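Local coordinates for protein Non-reducing end alpha-L-arabinofuranosidase BoGH43B (Bacteroides ovatus, PDB 5JOZ) that removes terminal non-reducing alpha-L-arabinofuranoside residues from xyloglucan branches by hydrolysis, converting S units to X units during xyloglucan breakdown, at residues T30-Y35 with G73-P78; N7-G12 with R268-A273; L389-D394 with T477-G482. All coordinates share one frame; numbering follows the deposited sequence.

Contact 1 of 3, residues T30-Y35 with G73-P78; sequences TSTFEY and GGQYAP
F33 buries the largest share of any residue here, its backbone and its ring both engaging the chain from G73 to Y76. Its CB touches the carbonyl of G73, with CB to G73 O at 3.3 Å, and a chi1 of -60° then sets the ring beside its own backbone N, over the Q75 carbonyl. Q75 O lies 3.4 Å from the plane of the F33 ring, above its centre, while G73 O sits at the ring edge, in plane. Farther out, CE1 of F33 comes 3.7 Å from CD1 of Y76, offset toward the rim of the tyrosine face. The two rings form a T-shaped (edge-to-face) pair, planes at 61°, with the phenylalanine supplying the edge. At the tip, CZ packs against the guanidinium end of R268.

The backbones join in a single antiparallel hydrogen-bonded pair. F33 N donates to Q75 O at 2.8 Å, using a carbonyl lone pair, so this oxygen is spent on the amide, and its place over the ring is probably tolerated rather than attractive. In return Q75 N reaches F33 O at 3.0 Å, and G74 adds a CA-H...O contact to the same F33 oxygen. F33 can present itself this way because it follows T32 in a type II' turn, which gives it a positive phi of 61°.

Farther along, S31 CB rests 3.5 Å from Y76 O, and P78 packs on the backbone of T30 and S31. The S31 hydroxyl is hydrogen-bonded to D16, the inferred proton acceptor, and A77 touches D126, the inferred pKa modulator. The two N-H...O bonds and the edge-to-face pair thus join a loop of the first sheet of the five-bladed beta-propeller to the start of strand 74-83 in the second, consistent with a shared framework behind the active site.

Contact 2 of 3, residues N7-G12 with R268-A273; sequences NPIITG and RETFLA
T270, E269 and I9 bury the most surface where the N-terminal loop runs along strand 269-277. T270 is gripped through its backbone. Its carbonyl O faces two successive amides, I9 N and I10 N, in weak hydrogen bonds of which the I10 one is 3.3 Å long, and T270 N answers with a bond to I10 O at 3.1 Å. Two residues opposite one make a classic beta bulge. The T270 hydroxyl turns elsewhere, to the carbonyl of N14, while its CG2 packs against CD1 of I9.

E269 reaches across to the loop, so that CG lies against G12 O and OE2 accepts a bond from G12 N at 2.9 Å. This amide arrives on the anti side of the carboxylate, 19° out of its plane. The same oxygen forms a salt bridge with R257, which probably steadies the negative charge, and it also lies close to the CA of T11.

I9, with CG1 wedged between its backbone N and carbonyl carbon (chi1 52°), directs CG1 and CD1 over T270 and leaves CG2 to meet CB of L272 at 3.8 Å; the I9 and L272 side chains meet at about a right angle. Beyond them the amide of N7 imitates a strand backbone: L272 N donates to N7 OD1 at 2.9 Å, and N7 ND2 donates to L272 O. P8, preceded by a cis peptide bond, lays its CB over one face of the F271 ring, 4.0 Å from the centroid.

Strand 269-277 lies between its sheet partners 249-256 and 283-284. E269, F271 and A273 form backbone bonds with strand 249-256, whereas T270 and L272 offer theirs to the loop. The N7 side chain also touches Y295 of strand 294-296, and its backbone bonds to E293.

Contact 3 of 3, residues L389-D394 with T477-G482; sequences LVVRAD and TGVFIG
The R392 guanidinium has CA of D394 over the centre of one of its faces, 4.0 Å from its plane, and the F480 ring, on the strand opposite, stacks with the ring of Y35. The guanidinium nitrogens are taken up in three directions: NE by the hydroxyl of Y35, NH1 by D395 and NH2 by E34, the last two as salt bridges. The arginine reaches that far because CG is anti to its backbone N (chi1 163°) and the chain stays extended to NE.

R392 and F480 are a hydrogen-bonded pair of two antiparallel strands. R392 N donates to F480 O at 2.8 Å and F480 N to R392 O; V390 and G482 repeat the exchange, with V390 N to G482 O also at 2.8 Å. V391 and I481 make the non-hydrogen-bonded pair between them. Their side chains lie on the other face of the sheet, where both touch I440 of strand 436-442, in the second sheet of the concanavalin-like sandwich. V391 CG1 also meets V479 CG1 at 3.6 Å.

Where the chain turns a corner at A393, water takes over. One molecule lies 2.6 Å from A393 O and 2.8 Å from G478 O, though its protons are probably shared among more acceptors than it can serve at once. A second lies between A393 O and T477 OG1, which is also bonded to S71.

The chemistry is therefore two-sided: V391 and I481 pack into the sandwich interior, while R392 and F480 on the other face meet the propeller. Two carboxylates probably offset the charge of the buried R392.

The chain enters through 7-12, and this segment pairs with 268-273, more than 250 residues later, at the last four-stranded sheet of the propeller, to close contact 2. Within that long loop 30-35 meets 73-78, so contact 1 closes a much shorter one between the first and second sheets. Contact 3 follows in series, joining 389-394 to 477-482 after most of the C-terminal sandwich has been traversed; no loops cross. Contacts 1 and 2 also touch where T30 meets T270. Contacts 1 and 3 are joined across the domain boundary, whereas contacts 2 and 3 do not touch. Contact 1 thus stands between contact 2 and contact 3, touching both.

Contact 1 of 3, residues T30-Y35 with G73-P78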
ATOM      1  N   THR A  30       5.511   1.161   3.300  1.00 21.76           N
ATOM      2  CA  THR A  30       5.085   0.901   1.942  1.00 21.82           C
ATOM      3  C   THR A  30       4.323   2.108   1.418  1.00 21.67           C
ATOM      4  O   THR A  30       3.763   2.863   2.203  1.00 20.94           O
ATOM      5  CB  THR A  30       4.170  -0.356   1.894  1.00 22.92           C
ATOM      6  OG1 THR A  30       3.098  -0.231   2.834  1.00 20.39           O
ATOM      7  CG2 THR A  30       4.974  -1.590   2.240  1.00 23.30           C
ATOM      8  N   SER A  31       4.287   2.252   0.091  1.00 21.84           N
ATOM      9  CA  SER A  31       3.607   3.361  -0.570  1.00 23.78           C
ATOM     10  C   SER A  31       2.062   3.242  -0.577  1.00 25.14           C
ATOM     11  O   SER A  31       1.493   2.147  -0.638  1.00 27.17           O
ATOM     12  CB  SER A  31       4.152   3.546  -1.994  1.00 21.49           C
ATOM     13  OG  SER A  31       4.088   2.354  -2.754  1.00 22.86           O
ATOM     14  N   THR A  32       1.406   4.393  -0.531  1.00 23.06           N
ATOM     15  CA  THR A  32      -0.047   4.488  -0.350  1.00 24.37           C
ATOM     16  C   THR A  32      -0.821   5.284  -1.409  1.00 24.22           C
ATOM     17  O   THR A  32      -2.034   5.133  -1.512  1.00 25.40           O
ATOM     18  CB  THR A  32      -0.360   5.088   1.033  1.00 23.96           C
ATOM     19  OG1 THR A  32       0.569   6.145   1.331  1.00 29.22           O
ATOM     20  CG2 THR A  32      -0.213   4.054   2.082  1.00 22.67           C
ATOM     21  N   PHE A  33      -0.150   6.131  -2.185  1.00 24.52           N
ATOM     22  CA  PHE A  33      -0.796   6.861  -3.278  1.00 23.50           C
ATOM     23  C   PHE A  33      -1.928   7.764  -2.734  1.00 25.39           C
ATOM     24  O   PHE A  33      -1.668   8.573  -1.831  1.00 24.38           O
ATOM     25  CB  PHE A  33      -1.171   5.869  -4.391  1.00 25.70           C
ATOM     26  CG  PHE A  33       0.031   5.161  -4.941  1.00 24.81           C
ATOM     27  CD1 PHE A  33       0.827   5.772  -5.898  1.00 28.24           C
ATOM     28  CD2 PHE A  33       0.444   3.953  -4.420  1.00 24.85           C
ATOM     29  CE1 PHE A  33       1.985   5.161  -6.366  1.00 26.15           C
ATOM     30  CE2 PHE A  33       1.597   3.337  -4.882  1.00 26.54           C
ATOM     31  CZ  PHE A  33       2.369   3.941  -5.856  1.00 24.72           C
ATOM     32  N   GLU A  34      -3.161   7.616  -3.200  1.00 23.80           N
ATOM     33  CA  GLU A  34      -4.244   8.519  -2.765  1.00 25.04           C
ATOM     34  C   GLU A  34      -4.832   8.188  -1.383  1.00 25.81           C
ATOM     35  O   GLU A  34      -5.754   8.888  -0.943  1.00 23.50           O
ATOM     36  CB  GLU A  34      -5.387   8.569  -3.803  1.00 21.37           C
ATOM     37  CG  GLU A  34      -6.373   7.399  -3.759  1.00 23.17           C
ATOM     38  CD  GLU A  34      -5.981   6.214  -4.621  1.00 28.03           C
ATOM     39  OE1 GLU A  34      -4.771   6.073  -4.955  1.00 26.81           O
ATOM     40  OE2 GLU A  34      -6.894   5.424  -4.978  1.00 24.74           O
ATOM     41  N   TYR A  35      -4.340   7.133  -0.717  1.00 23.78           N
ATOM     42  CA  TYR A  35      -4.971   6.648   0.521  1.00 23.51           C
ATOM     43  C   TYR A  35      -4.421   7.286   1.782  1.00 23.37           C
ATOM     44  O   TYR A  35      -3.212   7.516   1.879  1.00 26.89           O
ATOM     45  CB  TYR A  35      -4.876   5.130   0.610  1.00 23.07           C
ATOM     46  CG  TYR A  35      -5.732   4.443  -0.428  1.00 22.16           C
ATOM     47  CD1 TYR A  35      -7.127   4.429  -0.318  1.00 21.69           C
ATOM     48  CD2 TYR A  35      -5.156   3.807  -1.519  1.00 22.44           C
ATOM     49  CE1 TYR A  35      -7.923   3.798  -1.270  1.00 22.85           C
ATOM     50  CE2 TYR A  35      -5.938   3.161  -2.468  1.00 26.00           C
ATOM     51  CZ  TYR A  35      -7.322   3.170  -2.347  1.00 24.89           C
ATOM     52  OH  TYR A  35      -8.079   2.544  -3.311  1.00 23.86           O
ATOM     53  N   GLY A  73      -1.695   9.319  -8.342  1.00 32.00           N
ATOM     54  CA  GLY A  73      -1.384  10.490  -7.513  1.00 29.58           C
ATOM     55  C   GLY A  73      -1.097  10.096  -6.072  1.00 30.59           C
ATOM     56  O   GLY A  73      -1.290   8.933  -5.672  1.00 29.54           O
ATOM     57  N   GLY A  74      -0.626  11.071  -5.303  1.00 27.91           N
ATOM     58  CA  GLY A  74      -0.330  10.916  -3.883  1.00 29.97           C
ATOM     59  C   GLY A  74       1.051  10.362  -3.562  1.00 30.89           C
ATOM     60  O   GLY A  74       2.030  10.690  -4.226  1.00 31.73           O
ATOM     61  N   GLN A  75       1.128   9.520  -2.531  1.00 30.98           N
ATOM     62  CA  GLN A  75       2.411   9.041  -2.010  1.00 27.97           C
ATOM     63  C   GLN A  75       3.022   7.883  -2.805  1.00 27.03           C
ATOM     64  O   GLN A  75       2.412   6.818  -2.925  1.00 24.59           O
ATOM     65  CB  GLN A  75       2.255   8.647  -0.542  1.00 26.80           C
ATOM     66  CG  GLN A  75       1.864   9.793   0.367  1.00 28.73           C
ATOM     67  CD  GLN A  75       2.855  10.959   0.333  1.00 30.42           C
ATOM     68  OE1 GLN A  75       4.012  10.784  -0.021  1.00 25.15           O
ATOM     69  NE2 GLN A  75       2.399  12.151   0.714  1.00 31.14           N
ATOM     70  N   TYR A  76       4.222   8.119  -3.341  1.00 25.34           N
ATOM     71  CA  TYR A  76       5.000   7.155  -4.129  1.00 22.69           C
ATOM     72  C   TYR A  76       6.026   6.515  -3.186  1.00 22.47           C
ATOM     73  O   TYR A  76       5.892   6.638  -1.971  1.00 26.78           O
ATOM     74  CB  TYR A  76       5.672   7.852  -5.325  1.00 23.87           C
ATOM     75  CG  TYR A  76       4.833   7.937  -6.561  1.00 25.01           C
ATOM     76  CD1 TYR A  76       3.570   8.524  -6.515  1.00 28.15           C
ATOM     77  CD2 TYR A  76       5.302   7.459  -7.791  1.00 25.92           C
ATOM     78  CE1 TYR A  76       2.777   8.625  -7.652  1.00 30.06           C
ATOM     79  CE2 TYR A  76       4.517   7.560  -8.945  1.00 33.34           C
ATOM     80  CZ  TYR A  76       3.248   8.145  -8.864  1.00 33.96           C
ATOM     81  OH  TYR A  76       2.432   8.263  -9.964  1.00 37.22           O
ATOM     82  N   ALA A  77       7.010   5.796  -3.720  1.00 22.65           N
ATOM     83  CA  ALA A  77       7.964   5.034  -2.894  1.00 23.36           C
ATOM     84  C   ALA A  77       8.610   5.847  -1.778  1.00 22.19           C
ATOM     85  O   ALA A  77       9.244   6.860  -2.055  1.00 27.92           O
ATOM     86  CB  ALA A  77       9.051   4.433  -3.762  1.00 26.68           C
ATOM     87  N   PRO A  78       8.429   5.420  -0.515  1.00 21.59           N
ATOM     88  CA  PRO A  78       9.109   6.018   0.612  1.00 22.26           C
ATOM     89  C   PRO A  78      10.400   5.281   0.936  1.00 24.78           C
ATOM     90  O   PRO A  78      10.523   4.085   0.636  1.00 25.48           O
ATOM     91  CB  PRO A  78       8.127   5.790   1.739  1.00 20.43           C
ATOM     92  CG  PRO A  78       7.595   4.421   1.435  1.00 20.97           C
ATOM     93  CD  PRO A  78       7.574   4.309  -0.064  1.00 21.38           C
TER

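Contact 2 of 3, residues N7-G12 with R268-A273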
ATOM      1  N   ASN A   7       6.487 -16.759   1.576  1.00 28.53           N
ATOM      2  CA  ASN A   7       6.251 -15.460   0.960  1.00 30.00           C
ATOM      3  C   ASN A   7       4.815 -15.416   0.384  1.00 35.72           C
ATOM      4  O   ASN A   7       4.261 -16.462   0.035  1.00 36.87           O
ATOM      5  CB  ASN A   7       7.262 -15.177  -0.169  1.00 27.62           C
ATOM      6  CG  ASN A   7       8.506 -14.419   0.301  1.00 27.58           C
ATOM      7  OD1 ASN A   7       8.422 -13.445   1.051  1.00 25.32           O
ATOM      8  ND2 ASN A   7       9.672 -14.851  -0.174  1.00 27.31           N
ATOM      9  N   PRO A   8       4.211 -14.230   0.268  1.00 34.16           N
ATOM     10  CA  PRO A   8       4.801 -12.946   0.692  1.00 29.77           C
ATOM     11  C   PRO A   8       4.679 -12.716   2.185  1.00 28.40           C
ATOM     12  O   PRO A   8       3.836 -13.326   2.828  1.00 27.21           O
ATOM     13  CB  PRO A   8       3.963 -11.895  -0.053  1.00 33.09           C
ATOM     14  CG  PRO A   8       2.992 -12.651  -0.901  1.00 34.64           C
ATOM     15  CD  PRO A   8       2.910 -14.052  -0.392  1.00 32.47           C
ATOM     16  N   ILE A   9       5.499 -11.812   2.715  1.00 27.99           N
ATOM     17  CA  ILE A   9       5.489 -11.504   4.157  1.00 23.66           C
ATOM     18  C   ILE A   9       4.426 -10.469   4.552  1.00 21.63           C
ATOM     19  O   ILE A   9       3.914 -10.502   5.670  1.00 23.43           O
ATOM     20  CB  ILE A   9       6.890 -11.109   4.688  1.00 24.30           C
ATOM     21  CG1 ILE A   9       7.535 -10.000   3.850  1.00 22.26           C
ATOM     22  CG2 ILE A   9       7.807 -12.329   4.720  1.00 24.48           C
ATOM     23  CD1 ILE A   9       8.467  -9.139   4.645  1.00 21.25           C
ATOM     24  N   ILE A  10       4.074  -9.564   3.640  1.00 21.89           N
ATOM     25  CA  ILE A  10       2.969  -8.639   3.871  1.00 24.22           C
ATOM     26  C   ILE A  10       2.126  -8.591   2.607  1.00 23.81           C
ATOM     27  O   ILE A  10       2.619  -8.233   1.538  1.00 22.16           O
ATOM     28  CB  ILE A  10       3.442  -7.212   4.257  1.00 25.60           C
ATOM     29  CG1 ILE A  10       4.665  -7.262   5.196  1.00 26.48           C
ATOM     30  CG2 ILE A  10       2.291  -6.461   4.913  1.00 28.61           C
ATOM     31  CD1 ILE A  10       5.229  -5.906   5.584  1.00 27.73           C
ATOM     32  N   THR A  11       0.851  -8.941   2.751  1.00 24.24           N
ATOM     33  CA  THR A  11      -0.062  -9.133   1.619  1.00 24.92           C
ATOM     34  C   THR A  11      -0.972  -7.942   1.442  1.00 24.48           C
ATOM     35  O   THR A  11      -1.000  -7.064   2.289  1.00 27.95           O
ATOM     36  CB  THR A  11      -0.927 -10.394   1.830  1.00 24.26           C
ATOM     37  OG1 THR A  11      -1.603 -10.300   3.078  1.00 22.65           O
ATOM     38  CG2 THR A  11      -0.062 -11.624   1.846  1.00 27.58           C
ATOM     39  N   GLY A  12      -1.725  -7.920   0.343  1.00 26.38           N
ATOM     40  CA  GLY A  12      -2.554  -6.760  -0.006  1.00 26.15           C
ATOM     41  C   GLY A  12      -1.655  -5.628  -0.476  1.00 26.47           C
ATOM     42  O   GLY A  12      -0.427  -5.774  -0.507  1.00 23.15           O
ATOM     43  N   ARG A 268       0.680  -4.708  -5.580  1.00 20.27           N
ATOM     44  CA  ARG A 268       2.038  -5.165  -5.376  1.00 22.77           C
ATOM     45  C   ARG A 268       2.228  -5.382  -3.853  1.00 22.62           C
ATOM     46  O   ARG A 268       1.883  -4.536  -3.028  1.00 21.10           O
ATOM     47  CB  ARG A 268       3.046  -4.196  -6.005  1.00 23.92           C
ATOM     48  CG  ARG A 268       2.893  -4.057  -7.530  1.00 24.49           C
ATOM     49  CD  ARG A 268       3.629  -2.841  -8.089  1.00 25.23           C
ATOM     50  NE  ARG A 268       3.074  -1.568  -7.580  1.00 24.18           N
ATOM     51  CZ  ARG A 268       3.741  -0.415  -7.461  1.00 25.79           C
ATOM     52  NH1 ARG A 268       5.021  -0.298  -7.817  1.00 24.08           N
ATOM     53  NH2 ARG A 268       3.117   0.648  -6.971  1.00 26.96           N
ATOM     54  N   GLU A 269       2.722  -6.564  -3.510  1.00 23.49           N
ATOM     55  CA  GLU A 269       2.886  -7.011  -2.136  1.00 24.05           C
ATOM     56  C   GLU A 269       4.381  -7.045  -1.785  1.00 22.27           C
ATOM     57  O   GLU A 269       5.226  -6.861  -2.659  1.00 20.55           O
ATOM     58  CB  GLU A 269       2.229  -8.390  -2.002  1.00 24.50           C
ATOM     59  CG  GLU A 269       0.734  -8.310  -2.278  1.00 31.14           C
ATOM     60  CD  GLU A 269       0.041  -9.655  -2.395  1.00 39.01           C
ATOM     61  OE1 GLU A 269       0.224 -10.327  -3.431  1.00 31.07           O
ATOM     62  OE2 GLU A 269      -0.729 -10.013  -1.471  1.00 36.48           O
ATOM     63  N   THR A 270       4.688  -7.299  -0.513  1.00 23.58           N
ATOM     64  CA  THR A 270       6.045  -7.250   0.006  1.00 23.58           C
ATOM     65  C   THR A 270       6.588  -8.646   0.272  1.00 22.23           C
ATOM     66  O   THR A 270       5.942  -9.456   0.911  1.00 25.87           O
ATOM     67  CB  THR A 270       6.101  -6.415   1.293  1.00 25.50           C
ATOM     68  OG1 THR A 270       5.784  -5.056   0.985  1.00 31.76           O
ATOM     69  CG2 THR A 270       7.490  -6.452   1.930  1.00 26.73           C
ATOM     70  N   PHE A 271       7.813  -8.877  -0.185  1.00 22.32           N
ATOM     71  CA  PHE A 271       8.472 -10.170  -0.154  1.00 22.41           C
ATOM     72  C   PHE A 271       9.784 -10.063   0.623  1.00 23.04           C
ATOM     73  O   PHE A 271      10.305  -8.963   0.848  1.00 19.27           O
ATOM     74  CB  PHE A 271       8.753 -10.644  -1.585  1.00 22.64           C
ATOM     75  CG  PHE A 271       7.509 -10.934  -2.386  1.00 23.68           C
ATOM     76  CD1 PHE A 271       6.760  -9.902  -2.933  1.00 25.03           C
ATOM     77  CD2 PHE A 271       7.082 -12.244  -2.583  1.00 26.00           C
ATOM     78  CE1 PHE A 271       5.608 -10.164  -3.661  1.00 24.93           C
ATOM     79  CE2 PHE A 271       5.936 -12.518  -3.307  1.00 25.75           C
ATOM     80  CZ  PHE A 271       5.195 -11.476  -3.854  1.00 25.95           C
ATOM     81  N   LEU A 272      10.309 -11.222   1.009  1.00 22.89           N
ATOM     82  CA  LEU A 272      11.544 -11.336   1.792  1.00 25.55           C
ATOM     83  C   LEU A 272      12.437 -12.382   1.146  1.00 26.69           C
ATOM     84  O   LEU A 272      11.968 -13.486   0.844  1.00 26.92           O
ATOM     85  CB  LEU A 272      11.209 -11.766   3.223  1.00 26.81           C
ATOM     86  CG  LEU A 272      12.355 -11.879   4.239  1.00 27.32           C
ATOM     87  CD1 LEU A 272      13.043 -10.528   4.428  1.00 24.52           C
ATOM     88  CD2 LEU A 272      11.800 -12.372   5.561  1.00 24.71           C
ATOM     89  N   ALA A 273      13.708 -12.049   0.924  1.00 25.48           N
ATOM     90  CA  ALA A 273      14.657 -13.020   0.378  1.00 26.63           C
ATOM     91  C   ALA A 273      16.055 -12.879   0.995  1.00 26.37           C
ATOM     92  O   ALA A 273      16.499 -11.766   1.257  1.00 24.24           O
ATOM     93  CB  ALA A 273      14.722 -12.891  -1.137  1.00 26.27           C
TER

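Contact 3 of 3, residues L389-D394 with T477-G482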
ATOM      1  N   LEU A 389     -21.262  -1.572   1.056  1.00 23.41           N
ATOM      2  CA  LEU A 389     -19.882  -1.992   0.852  1.00 21.99           C
ATOM      3  C   LEU A 389     -19.457  -1.808  -0.587  1.00 23.28           C
ATOM      4  O   LEU A 389     -20.265  -1.931  -1.503  1.00 25.49           O
ATOM      5  CB  LEU A 389     -19.692  -3.455   1.242  1.00 22.84           C
ATOM      6  CG  LEU A 389     -20.093  -3.825   2.666  1.00 24.90           C
ATOM      7  CD1 LEU A 389     -19.813  -5.291   2.923  1.00 23.12           C
ATOM      8  CD2 LEU A 389     -19.414  -2.935   3.704  1.00 25.23           C
ATOM      9  N   VAL A 390     -18.172  -1.512  -0.776  1.00 24.32           N
ATOM     10  CA  VAL A 390     -17.607  -1.294  -2.104  1.00 26.34           C
ATOM     11  C   VAL A 390     -16.291  -2.056  -2.268  1.00 25.02           C
ATOM     12  O   VAL A 390     -15.459  -2.082  -1.352  1.00 23.57           O
ATOM     13  CB  VAL A 390     -17.391   0.215  -2.376  1.00 29.30           C
ATOM     14  CG1 VAL A 390     -16.674   0.451  -3.711  1.00 28.51           C
ATOM     15  CG2 VAL A 390     -18.738   0.927  -2.361  1.00 28.84           C
ATOM     16  N   VAL A 391     -16.140  -2.684  -3.434  1.00 23.11           N
ATOM     17  CA  VAL A 391     -14.879  -3.226  -3.904  1.00 23.26           C
ATOM     18  C   VAL A 391     -14.346  -2.137  -4.815  1.00 25.43           C
ATOM     19  O   VAL A 391     -14.906  -1.891  -5.884  1.00 23.78           O
ATOM     20  CB  VAL A 391     -15.080  -4.551  -4.681  1.00 26.20           C
ATOM     21  CG1 VAL A 391     -13.754  -5.122  -5.139  1.00 26.08           C
ATOM     22  CG2 VAL A 391     -15.820  -5.572  -3.821  1.00 25.55           C
ATOM     23  N   ARG A 392     -13.291  -1.457  -4.371  1.00 28.02           N
ATOM     24  CA  ARG A 392     -12.708  -0.355  -5.118  1.00 28.29           C
ATOM     25  C   ARG A 392     -11.398  -0.795  -5.709  1.00 28.43           C
ATOM     26  O   ARG A 392     -10.575  -1.355  -5.003  1.00 27.31           O
ATOM     27  CB  ARG A 392     -12.455   0.846  -4.208  1.00 30.07           C
ATOM     28  CG  ARG A 392     -11.494   1.912  -4.761  1.00 26.18           C
ATOM     29  CD  ARG A 392     -11.374   3.016  -3.727  1.00 27.88           C
ATOM     30  NE  ARG A 392     -10.446   4.072  -4.116  1.00 29.76           N
ATOM     31  CZ  ARG A 392     -10.727   5.070  -4.952  1.00 30.45           C
ATOM     32  NH1 ARG A 392     -11.940   5.196  -5.511  1.00 29.77           N
ATOM     33  NH2 ARG A 392      -9.783   5.967  -5.222  1.00 29.82           N
ATOM     34  N   ALA A 393     -11.218  -0.520  -7.002  1.00 32.64           N
ATOM     35  CA  ALA A 393      -9.902  -0.517  -7.638  1.00 28.87           C
ATOM     36  C   ALA A 393      -9.420   0.926  -7.794  1.00 27.66           C
ATOM     37  O   ALA A 393      -8.314   1.274  -7.377  1.00 28.25           O
ATOM     38  CB  ALA A 393      -9.972  -1.220  -8.974  1.00 30.81           C
ATOM     39  N   ASP A 394     -10.256   1.767  -8.385  1.00 27.82           N
ATOM     40  CA  ASP A 394      -9.984   3.209  -8.477  1.00 33.34           C
ATOM     41  C   ASP A 394     -11.321   3.961  -8.644  1.00 30.89           C
ATOM     42  O   ASP A 394     -12.383   3.360  -8.483  1.00 25.12           O
ATOM     43  CB  ASP A 394      -8.947   3.510  -9.594  1.00 32.78           C
ATOM     44  CG  ASP A 394      -9.404   3.056 -10.986  1.00 34.61           C
ATOM     45  OD1 ASP A 394     -10.583   3.236 -11.319  1.00 38.73           O
ATOM     46  OD2 ASP A 394      -8.575   2.527 -11.762  1.00 39.14           O
ATOM     47  N   THR A 477      -2.064   0.785  -7.644  1.00 31.70           N
ATOM     48  CA  THR A 477      -2.772   0.326  -6.455  1.00 31.06           C
ATOM     49  C   THR A 477      -3.392  -1.052  -6.670  1.00 29.20           C
ATOM     50  O   THR A 477      -3.270  -1.649  -7.747  1.00 25.51           O
ATOM     51  CB  THR A 477      -3.864   1.327  -6.059  1.00 32.33           C
ATOM     52  OG1 THR A 477      -4.757   1.521  -7.162  1.00 36.02           O
ATOM     53  CG2 THR A 477      -3.241   2.653  -5.654  1.00 32.82           C
ATOM     54  N   GLY A 478      -4.006  -1.553  -5.603  1.00 29.35           N
ATOM     55  CA  GLY A 478      -4.770  -2.800  -5.596  1.00 28.18           C
ATOM     56  C   GLY A 478      -6.067  -2.614  -4.819  1.00 26.24           C
ATOM     57  O   GLY A 478      -6.323  -1.559  -4.229  1.00 22.51           O
ATOM     58  N   VAL A 479      -6.885  -3.654  -4.812  1.00 24.85           N
ATOM     59  CA  VAL A 479      -8.264  -3.545  -4.328  1.00 27.03           C
ATOM     60  C   VAL A 479      -8.374  -3.205  -2.830  1.00 23.83           C
ATOM     61  O   VAL A 479      -7.667  -3.771  -1.993  1.00 20.72           O
ATOM     62  CB  VAL A 479      -9.045  -4.852  -4.623  1.00 29.16           C
ATOM     63  CG1 VAL A 479     -10.383  -4.879  -3.893  1.00 28.86           C
ATOM     64  CG2 VAL A 479      -9.254  -5.016  -6.129  1.00 30.69           C
ATOM     65  N   PHE A 480      -9.268  -2.279  -2.509  1.00 21.86           N
ATOM     66  CA  PHE A 480      -9.711  -2.075  -1.131  1.00 21.61           C
ATOM     67  C   PHE A 480     -11.171  -2.460  -1.046  1.00 20.56           C
ATOM     68  O   PHE A 480     -11.937  -2.196  -1.975  1.00 26.90           O
ATOM     69  CB  PHE A 480      -9.572  -0.617  -0.716  1.00 22.39           C
ATOM     70  CG  PHE A 480      -8.194  -0.232  -0.297  1.00 22.10           C
ATOM     71  CD1 PHE A 480      -7.164  -0.222  -1.212  1.00 24.34           C
ATOM     72  CD2 PHE A 480      -7.931   0.146   1.008  1.00 24.49           C
ATOM     73  CE1 PHE A 480      -5.874   0.152  -0.839  1.00 25.12           C
ATOM     74  CE2 PHE A 480      -6.647   0.518   1.391  1.00 25.93           C
ATOM     75  CZ  PHE A 480      -5.618   0.523   0.460  1.00 23.38           C
ATOM     76  N   ILE A 481     -11.554  -3.060   0.068  1.00 19.57           N
ATOM     77  CA  ILE A 481     -12.957  -3.348   0.359  1.00 22.22           C
ATOM     78  C   ILE A 481     -13.316  -2.442   1.520  1.00 22.32           C
ATOM     79  O   ILE A 481     -12.580  -2.385   2.503  1.00 22.17           O
ATOM     80  CB  ILE A 481     -13.174  -4.841   0.659  1.00 26.58           C
ATOM     81  CG1 ILE A 481     -12.746  -5.644  -0.583  1.00 28.44           C
ATOM     82  CG2 ILE A 481     -14.627  -5.129   1.029  1.00 30.52           C
ATOM     83  CD1 ILE A 481     -13.119  -7.105  -0.590  1.00 33.93           C
ATOM     84  N   GLY A 482     -14.420  -1.703   1.388  1.00 20.47           N
ATOM     85  CA  GLY A 482     -14.778  -0.703   2.377  1.00 21.30           C
ATOM     86  C   GLY A 482     -16.241  -0.330   2.505  1.00 20.48           C
ATOM     87  O   GLY A 482     -17.042  -0.554   1.603  1.00 21.58           O
TER
HETATM   88  O   HOH W   1      -7.093   0.963  -5.067  1.00 22.93           O
HETATM   89  O   HOH W   2      -6.616   3.507  -6.866  1.00 39.35           O